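Local coordinates for hypothetical protein (PDB 4JM1) that is of unknown function but folds into a small alpha/beta domain resembling the prodomain of alpha-lytic protease, at residues M39-F44 with V59-I64. Numbering follows the deposited sequence. Where two conformers were deposited one is given.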
loop_
_atom_site.group_PDB
_atom_site.type_symbol
_atom_site.label_atom_id
_atom_site.label_comp_id
_atom_site.label_asym_id
_atom_site.label_seq_id
_atom_site.Cartn_x
_atom_site.Cartn_y
_atom_site.Cartn_z
HETATM N N MSE A 39 7.408 -9.043 -2.808
HETATM C CA MSE A 39 8.495 -8.268 -3.433
HETATM C C MSE A 39 8.023 -6.868 -3.869
HETATM O O MSE A 39 8.734 -5.872 -3.721
HETATM C CB MSE A 39 9.131 -9.009 -4.605
HETATM C CG MSE A 39 9.839 -10.275 -4.195
HETATM SE SE MSE A 39 10.820 -11.217 -5.544
HETATM C CE MSE A 39 12.312 -9.981 -5.442
ATOM N N LEU A 40 6.813 -6.808 -4.392
ATOM C CA LEU A 40 6.187 -5.529 -4.735
ATOM C C LEU A 40 6.033 -4.652 -3.499
ATOM O O LEU A 40 6.385 -3.461 -3.531
ATOM C CB LEU A 40 4.834 -5.768 -5.415
ATOM C CG LEU A 40 4.055 -4.513 -5.815
ATOM C CD1 LEU A 40 4.780 -3.741 -6.926
ATOM C CD2 LEU A 40 2.616 -4.890 -6.196
ATOM N N ALA A 41 5.583 -5.245 -2.400
ATOM C CA ALA A 41 5.434 -4.505 -1.152
ATOM C C ALA A 41 6.757 -3.908 -0.709
ATOM O O ALA A 41 6.818 -2.751 -0.307
ATOM C CB ALA A 41 4.867 -5.408 -0.031
ATOM N N SER A 42 7.838 -4.691 -0.834
ATOM C CA SER A 42 9.142 -4.205 -0.395
ATOM C C SER A 42 9.638 -3.073 -1.293
ATOM O O SER A 42 10.238 -2.100 -0.814
ATOM C CB SER A 42 10.165 -5.344 -0.341
ATOM O OG SER A 42 11.436 -4.829 0.017
ATOM N N GLN A 43 9.373 -3.170 -2.588
ATOM C CA GLN A 43 9.757 -2.089 -3.506
ATOM C C GLN A 43 9.004 -0.789 -3.207
ATOM O O GLN A 43 9.603 0.294 -3.217
ATOM C CB GLN A 43 9.556 -2.514 -4.964
ATOM C CG GLN A 43 10.473 -3.661 -5.398
ATOM C CD GLN A 43 11.885 -3.197 -5.596
ATOM O OE1 GLN A 43 12.774 -3.407 -4.760
ATOM N NE2 GLN A 43 12.099 -2.531 -6.708
ATOM N N PHE A 44 7.707 -0.895 -2.955
ATOM C CA PHE A 44 6.934 0.262 -2.580
ATOM C C PHE A 44 7.418 0.865 -1.248
ATOM O O PHE A 44 7.476 2.085 -1.081
ATOM C CB PHE A 44 5.450 -0.062 -2.486
ATOM C CG PHE A 44 4.685 0.166 -3.759
ATOM C CD1 PHE A 44 4.568 1.444 -4.288
ATOM C CD2 PHE A 44 4.014 -0.877 -4.378
ATOM C CE1 PHE A 44 3.847 1.679 -5.447
ATOM C CE2 PHE A 44 3.269 -0.657 -5.541
ATOM C CZ PHE A 44 3.192 0.618 -6.081
ATOM N N VAL A 59 4.430 -1.767 4.230
ATOM C CA VAL A 59 3.485 -1.697 3.117
ATOM C C VAL A 59 2.714 -3.006 3.048
ATOM O O VAL A 59 3.300 -4.104 3.205
ATOM C CB VAL A 59 4.210 -1.435 1.789
ATOM C CG1 VAL A 59 3.334 -1.796 0.551
ATOM C CG2 VAL A 59 4.669 0.026 1.770
ATOM N N LEU A 60 1.410 -2.869 2.792
ATOM C CA LEU A 60 0.505 -3.980 2.577
ATOM C C LEU A 60 -0.059 -3.836 1.175
ATOM O O LEU A 60 -0.529 -2.751 0.816
ATOM C CB LEU A 60 -0.632 -4.021 3.623
ATOM C CG LEU A 60 -0.142 -3.950 5.067
ATOM C CD1 LEU A 60 -1.361 -3.734 5.987
ATOM C CD2 LEU A 60 0.696 -5.184 5.461
ATOM N N ILE A 61 -0.045 -4.926 0.403
ATOM C CA ILE A 61 -0.689 -4.970 -0.902
ATOM C C ILE A 61 -2.032 -5.670 -0.785
ATOM O O ILE A 61 -2.135 -6.705 -0.140
ATOM C CB ILE A 61 0.179 -5.684 -1.967
ATOM C CG1 ILE A 61 1.620 -5.119 -1.970
ATOM C CG2 ILE A 61 -0.510 -5.611 -3.372
ATOM C CD1 ILE A 61 1.799 -3.673 -2.422
ATOM N N VAL A 62 -3.056 -5.048 -1.362
ATOM C CA VAL A 62 -4.370 -5.639 -1.465
ATOM C C VAL A 62 -4.857 -5.574 -2.929
ATOM O O VAL A 62 -4.287 -4.857 -3.764
ATOM C CB VAL A 62 -5.398 -4.885 -0.529
ATOM C CG1 VAL A 62 -4.992 -5.001 0.968
ATOM C CG2 VAL A 62 -5.636 -3.438 -0.950
ATOM N N ASP A 63 -5.875 -6.390 -3.235
ATOM C CA ASP A 63 -6.487 -6.397 -4.575
ATOM C C ASP A 63 -7.567 -5.329 -4.602
ATOM O O ASP A 63 -8.499 -5.371 -3.799
ATOM C CB ASP A 63 -7.047 -7.785 -4.871
ATOM C CG ASP A 63 -7.529 -7.963 -6.315
ATOM O OD1 ASP A 63 -7.722 -6.970 -7.057
ATOM O OD2 ASP A 63 -7.692 -9.140 -6.706
ATOM N N ILE A 64 -7.452 -4.393 -5.551
ATOM C CA ILE A 64 -8.476 -3.366 -5.762
ATOM C C ILE A 64 -9.896 -3.957 -5.947
ATOM O O ILE A 64 -10.896 -3.322 -5.596
ATOM C CB ILE A 64 -8.120 -2.472 -6.987
ATOM C CG1 ILE A 64 -8.964 -1.186 -7.030
ATOM C CG2 ILE A 64 -8.244 -3.264 -8.340
ATOM C CD1 ILE A 64 -8.628 -0.166 -5.928
#
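Ala41 sits against both Val59 and Ile61. Its CB lies 3.8 Å from Ile61 CG1 and 4.0 Å from Val59 CG1. Val59 also packs on the helix backbone, with its CB 3.6 Å from Ala41 O. Val59 turns CG1 away from its own nitrogen (chi1 162°), which brings that methyl to 4.1 Å from Phe44 CB. Ile61 turns CG1 anti to its carbonyl carbon (chi1 -50°); with the further turn at CG1, CD1 ends among Leu40, Ala41 and Phe44. It lies 3.9 Å from Ala41 CA, 4.0 Å from Leu40 CD2 and 4.1 Å from Phe44 CD2. It approaches the Phe44 ring obliquely. The Leu40 side chain crosses that of Ile61 at about a right angle. Replacing Val59 by an alanine would probably open a gap beside Ala41 and Phe44 where the two methyls now pack. The axes of segments 39-44 and 59-63 approach to 7.6 Å at 134°, a closeness consistent with the small Ala41 side chain between them. Strand 58-63 is held by backbone hydrogen bonds to strands 24-29 and 78-83. Ile27, Tyr5 and Ile9 also touch Phe44. The contact joins the helix and second strand of the beta-alpha-beta unit formed by 24-29, 38-50 and 58-63. No hydrogen bond or salt bridge links the two segments, so the helix rests on this strand through apolar packing.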